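Carbamate kinase (Mycoplasma penetrans, PDB 4AXS) probably acts as a carbamate kinase, an enzyme that transfers phosphate between carbamoyl phosphate and ADP to make ATP in the arginine deiminase pathway. Local coordinates at residues A[132-137]-A[214-219]. Numbering follows the deposited sequence.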
ATOM      1  N   LEU A 132       0.823  -1.605  -3.867  1.00 33.45           N
ATOM      2  CA  LEU A 132       2.125  -1.363  -3.286  1.00 34.66           C
ATOM      3  C   LEU A 132       3.161  -1.753  -4.355  1.00 37.17           C
ATOM      4  O   LEU A 132       3.053  -2.831  -4.947  1.00 35.98           O
ATOM      5  CB  LEU A 132       2.262  -2.207  -2.015  1.00 30.20           C
ATOM      6  CG  LEU A 132       3.415  -1.973  -1.038  1.00 36.65           C
ATOM      7  CD1 LEU A 132       4.415  -3.108  -1.144  1.00 40.51           C
ATOM      8  CD2 LEU A 132       4.106  -0.616  -1.233  1.00 35.64           C
ATOM      9  N   THR A 133       4.142  -0.886  -4.618  1.00 34.54           N
ATOM     10  CA  THR A 133       5.067  -1.094  -5.737  1.00 29.96           C
ATOM     11  C   THR A 133       6.547  -1.295  -5.385  1.00 33.96           C
ATOM     12  O   THR A 133       7.187  -0.443  -4.766  1.00 33.74           O
ATOM     13  CB  THR A 133       4.963   0.060  -6.774  1.00 36.38           C
ATOM     14  OG1 THR A 133       3.605   0.193  -7.219  1.00 37.50           O
ATOM     15  CG2 THR A 133       5.900  -0.182  -7.988  1.00 28.90           C
ATOM     16  N   GLN A 134       7.095  -2.430  -5.806  1.00 37.29           N
ATOM     17  CA  GLN A 134       8.535  -2.654  -5.727  1.00 38.95           C
ATOM     18  C   GLN A 134       9.139  -2.595  -7.129  1.00 44.74           C
ATOM     19  O   GLN A 134       8.715  -3.314  -8.045  1.00 44.40           O
ATOM     20  CB  GLN A 134       8.871  -3.975  -5.020  1.00 39.24           C
ATOM     21  CG  GLN A 134       8.992  -3.839  -3.499  1.00 42.33           C
ATOM     22  CD  GLN A 134       9.381  -5.144  -2.792  1.00 47.10           C
ATOM     23  OE1 GLN A 134       8.527  -5.958  -2.457  1.00 43.81           O
ATOM     24  NE2 GLN A 134      10.673  -5.335  -2.557  1.00 49.16           N
ATOM     25  N   THR A 135      10.108  -1.701  -7.297  1.00 41.82           N
ATOM     26  CA  THR A 135      10.719  -1.491  -8.588  1.00 40.45           C
ATOM     27  C   THR A 135      12.043  -2.216  -8.666  1.00 40.63           C
ATOM     28  O   THR A 135      12.931  -2.013  -7.842  1.00 40.29           O
ATOM     29  CB  THR A 135      10.926   0.009  -8.905  1.00 43.37           C
ATOM     30  OG1 THR A 135       9.656   0.649  -9.060  1.00 36.61           O
ATOM     31  CG2 THR A 135      11.753   0.186 -10.203  1.00 39.60           C
ATOM     32  N   ILE A 136      12.148  -3.072  -9.676  1.00 43.31           N
ATOM     33  CA  ILE A 136      13.364  -3.804  -9.959  1.00 43.82           C
ATOM     34  C   ILE A 136      14.414  -2.893 -10.574  1.00 46.99           C
ATOM     35  O   ILE A 136      14.171  -2.185 -11.556  1.00 47.97           O
ATOM     36  CB  ILE A 136      13.094  -4.970 -10.918  1.00 49.55           C
ATOM     37  CG1 ILE A 136      11.824  -5.725 -10.504  1.00 47.04           C
ATOM     38  CG2 ILE A 136      14.286  -5.904 -10.960  1.00 47.00           C
ATOM     39  CD1 ILE A 136      11.987  -6.537  -9.238  1.00 51.63           C
ATOM     40  N   VAL A 137      15.587  -2.891  -9.962  1.00 50.56           N
ATOM     41  CA  VAL A 137      16.736  -2.235 -10.552  1.00 50.27           C
ATOM     42  C   VAL A 137      17.867  -3.247 -10.553  1.00 55.36           C
ATOM     43  O   VAL A 137      17.862  -4.205  -9.765  1.00 55.66           O
ATOM     44  CB  VAL A 137      17.145  -0.979  -9.775  1.00 47.17           C
ATOM     45  CG1 VAL A 137      16.004   0.025  -9.778  1.00 48.17           C
ATOM     46  CG2 VAL A 137      17.533  -1.341  -8.353  1.00 49.82           C
ATOM     47  N   ILE A 214       9.610   0.983  -4.466  1.00 34.98           N
ATOM     48  CA  ILE A 214      10.726   0.740  -3.578  1.00 36.95           C
ATOM     49  C   ILE A 214      11.837   0.047  -4.350  1.00 37.52           C
ATOM     50  O   ILE A 214      11.630  -1.022  -4.922  1.00 35.21           O
ATOM     51  CB  ILE A 214      10.290  -0.169  -2.388  1.00 44.15           C
ATOM     52  CG1 ILE A 214       9.233   0.523  -1.527  1.00 34.75           C
ATOM     53  CG2 ILE A 214      11.493  -0.616  -1.545  1.00 40.08           C
ATOM     54  CD1 ILE A 214       8.533  -0.435  -0.605  1.00 35.79           C
ATOM     55  N   PRO A 215      13.026   0.658  -4.368  1.00 39.56           N
ATOM     56  CA  PRO A 215      14.212   0.077  -5.014  1.00 42.05           C
ATOM     57  C   PRO A 215      14.412  -1.382  -4.582  1.00 48.76           C
ATOM     58  O   PRO A 215      14.621  -1.651  -3.393  1.00 40.55           O
ATOM     59  CB  PRO A 215      15.363   0.924  -4.467  1.00 43.17           C
ATOM     60  CG  PRO A 215      14.739   2.193  -4.001  1.00 41.85           C
ATOM     61  CD  PRO A 215      13.323   1.899  -3.635  1.00 37.56           C
ATOM     62  N   THR A 216      14.354  -2.308  -5.536  1.00 49.33           N
ATOM     63  CA  THR A 216      14.504  -3.726  -5.236  1.00 47.09           C
ATOM     64  C   THR A 216      15.460  -4.419  -6.203  1.00 50.04           C
ATOM     65  O   THR A 216      15.190  -4.499  -7.403  1.00 46.63           O
ATOM     66  CB  THR A 216      13.156  -4.447  -5.320  1.00 48.51           C
ATOM     67  OG1 THR A 216      12.253  -3.885  -4.359  1.00 50.95           O
ATOM     68  CG2 THR A 216      13.332  -5.945  -5.049  1.00 44.63           C
ATOM     69  N   ILE A 217      16.568  -4.941  -5.682  1.00 52.69           N
ATOM     70  CA  ILE A 217      17.483  -5.711  -6.524  1.00 52.69           C
ATOM     71  C   ILE A 217      17.186  -7.214  -6.500  1.00 53.84           C
ATOM     72  O   ILE A 217      16.423  -7.698  -5.663  1.00 54.03           O
ATOM     73  CB  ILE A 217      18.967  -5.453  -6.178  1.00 55.21           C
ATOM     74  CG1 ILE A 217      19.364  -6.175  -4.892  1.00 55.63           C
ATOM     75  CG2 ILE A 217      19.257  -3.944  -6.101  1.00 53.59           C
ATOM     76  CD1 ILE A 217      20.841  -6.010  -4.549  1.00 55.09           C
ATOM     77  N   ILE A 218      17.771  -7.942  -7.442  1.00 54.77           N
ATOM     78  CA  ILE A 218      17.627  -9.392  -7.481  1.00 51.79           C
ATOM     79  C   ILE A 218      18.983 -10.051  -7.298  1.00 57.27           C
ATOM     80  O   ILE A 218      19.909  -9.825  -8.081  1.00 60.32           O
ATOM     81  CB  ILE A 218      16.990  -9.883  -8.786  1.00 46.90           C
ATOM     82  CG1 ILE A 218      15.535  -9.432  -8.862  1.00 47.61           C
ATOM     83  CG2 ILE A 218      17.045 -11.392  -8.876  1.00 53.47           C
ATOM     84  CD1 ILE A 218      14.786 -10.017 -10.041  1.00 52.11           C
ATOM     85  N   GLN A 219      19.098 -10.863  -6.251  1.00 60.29           N
ATOM     86  CA  GLN A 219      20.350 -11.535  -5.941  1.00 58.78           C
ATOM     87  C   GLN A 219      20.135 -13.032  -5.707  1.00 64.11           C
ATOM     88  O   GLN A 219      19.612 -13.449  -4.670  1.00 61.27           O
ATOM     89  CB  GLN A 219      21.023 -10.873  -4.741  1.00 56.57           C
ATOM     90  CG  GLN A 219      22.406 -11.396  -4.439  1.00 63.23           C
ATOM     91  CD  GLN A 219      23.157 -10.505  -3.468  1.00 69.98           C
ATOM     92  OE1 GLN A 219      22.688  -9.421  -3.112  1.00 63.44           O
ATOM     93  NE2 GLN A 219      24.330 -10.958  -3.034  1.00 76.86           N
TER
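Q134 and T216 meet because one torsion in each turns its polar group toward the other. The extended Q134 chain lifts its amide off the sheet, and chi3 of -86° swings NE2 toward T216 OG1. T216 holds OG1 anti to its carbonyl carbon, beside its own N (chi1 -61°). Q134 NE2 donates to T216 OG1 at 2.8 Å, and OG1 lies 23° out of the amide plane. The same hydroxyl donates to I214 O within its own strand, at 3.0 Å from OG1. T135 N also bonds I214 O, at 2.9 Å, from the opposite face of that carbonyl.

The strands 134-137 and 214-218 run parallel in register, pairing Q134 with I214, T135 with P215 and I136 with T216. The bond from T135 N to I214 O is one rung of this parallel ladder. I214 N to T133 O comes before it, and T216 N to T135 O (2.7 Å) and V137 N to T216 O follow. T135 and P215 share the sheet face turned away from Q134, I214, I136 and T216. Past the I136-T216 pair, V137 CG2 packs on I217 CG2 at 3.8 Å. The pair forms the middle of a four-stranded mixed sheet, flanked by strands 187-190 and 223-225.

Q134 NE2 also bonds T113 OG1 of the second subunit, whose Y109 packs on Q134 and I214. The Q134/I214 end of this face thus meets the subunit interface. Farther along, Y223 of strand 223-225 touches I136 and T216. The T216 hydroxyl accepts a hydrogen bond from the amide and donates one to I214 O. Having both bonds probably fixes the rotation of the hydroxyl and links the strand pairing to the dimer contact.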